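Local coordinates for cutinase-like protein (PDB 2CZQ) that probably hydrolyses carboxylic ester bonds, as a cutinase-like enzyme with the alpha/beta hydrolase fold, at residues Gln82-Gly87 against Ala178-Tyr183. Sequence-based numbering, arbitrary orientation.
Sequences QGYSQG and AQHLSY
Ser85 OG lies in the plane of the His180 imidazole, at its edge, 2.7 Å from NE2 in a hydrogen bond for which either atom could be the donor. Ser85 sits on the tight turn between strand 78-84 and helix 86-98, its strained backbone, with positive phi, consistent with the nucleophile elbow of alpha/beta hydrolases, in a Gly83-x-Ser85-x-Gly87 sequence. Its OG, trans to the backbone N (chi1 -163°), is aimed at the histidine. The other ring nitrogen, ND1, is hydrogen-bonded to Asp165 OD2. Tyr84 reaches past the imidazole, and its OH donates to the backbone O of His180 (2.7 Å), approaching from above the carbonyl plane, 35° out of it. The same OH lies 3.8 Å above one face of the imidazole, offset toward the rim; the two rings are 29° from parallel but slid apart, so they scarcely overlap. Tyr183 crosses the Tyr84 ring obliquely, its CD2 3.6 Å from Tyr84 CE1, while its own OH bonds to Asp165 OD2, the carboxylate oxygen that His180 also uses. The geometry is consistent with a Ser-His-Asp catalytic triad, in which Tyr84 would fix the His180 carbonyl and Tyr183 probably helps position Asp165.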
ATOM      1  N   GLN A  82       1.543  -1.963   2.279  1.00  4.69           N
ATOM      2  CA  GLN A  82       1.819  -0.645   1.727  1.00  4.64           C
ATOM      3  C   GLN A  82       2.633  -0.816   0.465  1.00  4.32           C
ATOM      4  O   GLN A  82       3.580  -1.599   0.442  1.00  4.35           O
ATOM      5  CB  GLN A  82       2.619   0.182   2.727  1.00  5.04           C
ATOM      6  CG  GLN A  82       1.930   0.363   4.070  1.00  5.69           C
ATOM      7  CD  GLN A  82       2.847   0.922   5.139  1.00  5.06           C
ATOM      8  OE1 GLN A  82       4.036   0.604   5.171  1.00  5.78           O
ATOM      9  NE2 GLN A  82       2.293   1.750   6.025  1.00  5.81           N
ATOM     10  N   GLY A  83       2.293  -0.074  -0.586  1.00  4.25           N
ATOM     11  CA  GLY A  83       3.066  -0.143  -1.810  1.00  4.62           C
ATOM     12  C   GLY A  83       3.135   1.186  -2.526  1.00  4.24           C
ATOM     13  O   GLY A  83       2.129   1.898  -2.614  1.00  4.67           O
ATOM     14  N   TYR A  84       4.325   1.519  -3.020  1.00  4.24           N
ATOM     15  CA  TYR A  84       4.568   2.745  -3.774  1.00  4.52           C
ATOM     16  C   TYR A  84       5.045   2.396  -5.175  1.00  4.36           C
ATOM     17  O   TYR A  84       6.029   1.674  -5.340  1.00  4.50           O
ATOM     18  CB  TYR A  84       5.635   3.580  -3.061  1.00  4.84           C
ATOM     19  CG  TYR A  84       6.167   4.759  -3.854  1.00  5.79           C
ATOM     20  CD1 TYR A  84       5.309   5.651  -4.513  1.00  5.51           C
ATOM     21  CD2 TYR A  84       7.539   4.973  -3.957  1.00  8.43           C
ATOM     22  CE1 TYR A  84       5.808   6.733  -5.240  1.00  6.30           C
ATOM     23  CE2 TYR A  84       8.048   6.038  -4.680  1.00  9.45           C
ATOM     24  CZ  TYR A  84       7.184   6.914  -5.321  1.00  8.66           C
ATOM     25  OH  TYR A  84       7.711   7.970  -6.030  1.00 11.01           O
ATOM     26  N   SER A  85       4.351   2.930  -6.184  1.00  4.41           N
ATOM     27  CA  SER A  85       4.787   2.824  -7.577  1.00  4.57           C
ATOM     28  C   SER A  85       4.879   1.343  -7.973  1.00  4.32           C
ATOM     29  O   SER A  85       3.879   0.635  -7.845  1.00  4.56           O
ATOM     30  CB  SER A  85       6.073   3.624  -7.805  1.00  4.92           C
ATOM     31  OG  SER A  85       6.264   3.849  -9.182  1.00  5.01           O
ATOM     32  N   GLN A  86       6.033   0.849  -8.416  1.00  4.42           N
ATOM     33  CA  GLN A  86       6.143  -0.578  -8.716  1.00  4.47           C
ATOM     34  C   GLN A  86       5.655  -1.432  -7.538  1.00  4.45           C
ATOM     35  O   GLN A  86       5.026  -2.476  -7.729  1.00  4.51           O
ATOM     36  CB  GLN A  86       7.573  -0.964  -9.089  1.00  4.68           C
ATOM     37  CG  GLN A  86       7.674  -2.445  -9.429  1.00  4.85           C
ATOM     38  CD  GLN A  86       8.971  -2.900 -10.071  1.00  4.92           C
ATOM     39  OE1 GLN A  86       9.069  -4.066 -10.431  1.00  5.35           O
ATOM     40  NE2 GLN A  86       9.961  -2.018 -10.199  1.00  5.43           N
ATOM     41  N   GLY A  87       5.955  -0.990  -6.320  1.00  4.39           N
ATOM     42  CA  GLY A  87       5.537  -1.704  -5.124  1.00  4.43           C
ATOM     43  C   GLY A  87       4.035  -1.727  -4.916  1.00  4.44           C
ATOM     44  O   GLY A  87       3.504  -2.671  -4.330  1.00  4.69           O
ATOM     45  N   ALA A 178       7.041  15.316 -10.895  1.00  6.80           N
ATOM     46  CA  ALA A 178       7.183  15.697  -9.495  1.00  7.01           C
ATOM     47  C   ALA A 178       6.065  15.125  -8.637  1.00  6.49           C
ATOM     48  O   ALA A 178       6.284  14.743  -7.490  1.00  6.47           O
ATOM     49  CB  ALA A 178       7.242  17.204  -9.353  1.00  7.75           C
ATOM     50  N   GLN A 179       4.868  15.057  -9.205  1.00  6.07           N
ATOM     51  CA  GLN A 179       3.715  14.562  -8.470  1.00  6.09           C
ATOM     52  C   GLN A 179       3.898  13.097  -8.062  1.00  5.87           C
ATOM     53  O   GLN A 179       3.511  12.706  -6.962  1.00  6.25           O
ATOM     54  CB  GLN A 179       2.444  14.755  -9.295  1.00  6.13           C
ATOM     55  CG  GLN A 179       1.992  16.206  -9.395  1.00  6.65           C
ATOM     56  CD  GLN A 179       2.842  17.065 -10.324  1.00  7.09           C
ATOM     57  OE1 GLN A 179       3.613  16.563 -11.145  1.00  7.53           O
ATOM     58  NE2 GLN A 179       2.693  18.374 -10.193  1.00  8.21           N
ATOM     59  N   HIS A 180       4.523  12.294  -8.922  1.00  5.36           N
ATOM     60  CA  HIS A 180       4.802  10.900  -8.578  1.00  5.53           C
ATOM     61  C   HIS A 180       5.836  10.776  -7.475  1.00  5.55           C
ATOM     62  O   HIS A 180       5.844   9.784  -6.738  1.00  6.01           O
ATOM     63  CB  HIS A 180       5.283  10.099  -9.792  1.00  5.61           C
ATOM     64  CG  HIS A 180       5.325   8.620  -9.551  1.00  5.08           C
ATOM     65  ND1 HIS A 180       4.209   7.905  -9.175  1.00  4.91           N
ATOM     66  CD2 HIS A 180       6.340   7.722  -9.622  1.00  5.04           C
ATOM     67  CE1 HIS A 180       4.536   6.632  -9.027  1.00  4.87           C
ATOM     68  NE2 HIS A 180       5.821   6.492  -9.298  1.00  5.20           N
ATOM     69  N   LEU A 181       6.711  11.775  -7.379  1.00  5.85           N
ATOM     70  CA  LEU A 181       7.811  11.769  -6.425  1.00  6.52           C
ATOM     71  C   LEU A 181       7.448  12.465  -5.108  1.00  6.55           C
ATOM     72  O   LEU A 181       8.254  12.495  -4.187  1.00  7.46           O
ATOM     73  CB  LEU A 181       9.050  12.435  -7.045  1.00  6.86           C
ATOM     74  CG  LEU A 181       9.496  11.899  -8.411  1.00  8.18           C
ATOM     75  CD1 LEU A 181      10.651  12.716  -8.963  1.00  9.64           C
ATOM     76  CD2 LEU A 181       9.877  10.423  -8.336  1.00  9.27           C
ATOM     77  N   SER A 182       6.232  13.003  -5.020  1.00  6.62           N
ATOM     78  CA  SER A 182       5.827  13.892  -3.929  1.00  6.90           C
ATOM     79  C   SER A 182       5.514  13.173  -2.620  1.00  6.53           C
ATOM     80  O   SER A 182       5.631  13.755  -1.540  1.00  7.45           O
ATOM     81  CB  SER A 182       4.613  14.742  -4.357  1.00  6.69           C
ATOM     82  OG  SER A 182       3.450  13.927  -4.503  1.00  7.99           O
ATOM     83  N   TYR A 183       5.107  11.912  -2.721  1.00  6.02           N
ATOM     84  CA  TYR A 183       4.486  11.233  -1.592  1.00  5.72           C
ATOM     85  C   TYR A 183       5.286  11.197  -0.297  1.00  5.64           C
ATOM     86  O   TYR A 183       4.690  11.386   0.763  1.00  5.61           O
ATOM     87  CB  TYR A 183       4.044   9.820  -1.959  1.00  5.79           C
ATOM     88  CG  TYR A 183       3.104   9.770  -3.130  1.00  5.47           C
ATOM     89  CD1 TYR A 183       1.738   9.994  -2.971  1.00  6.28           C
ATOM     90  CD2 TYR A 183       3.581   9.493  -4.404  1.00  5.31           C
ATOM     91  CE1 TYR A 183       0.878   9.942  -4.056  1.00  5.99           C
ATOM     92  CE2 TYR A 183       2.733   9.437  -5.495  1.00  5.23           C
ATOM     93  CZ  TYR A 183       1.378   9.669  -5.314  1.00  5.43           C
ATOM     94  OH  TYR A 183       0.504   9.613  -6.372  1.00  5.61           O
TER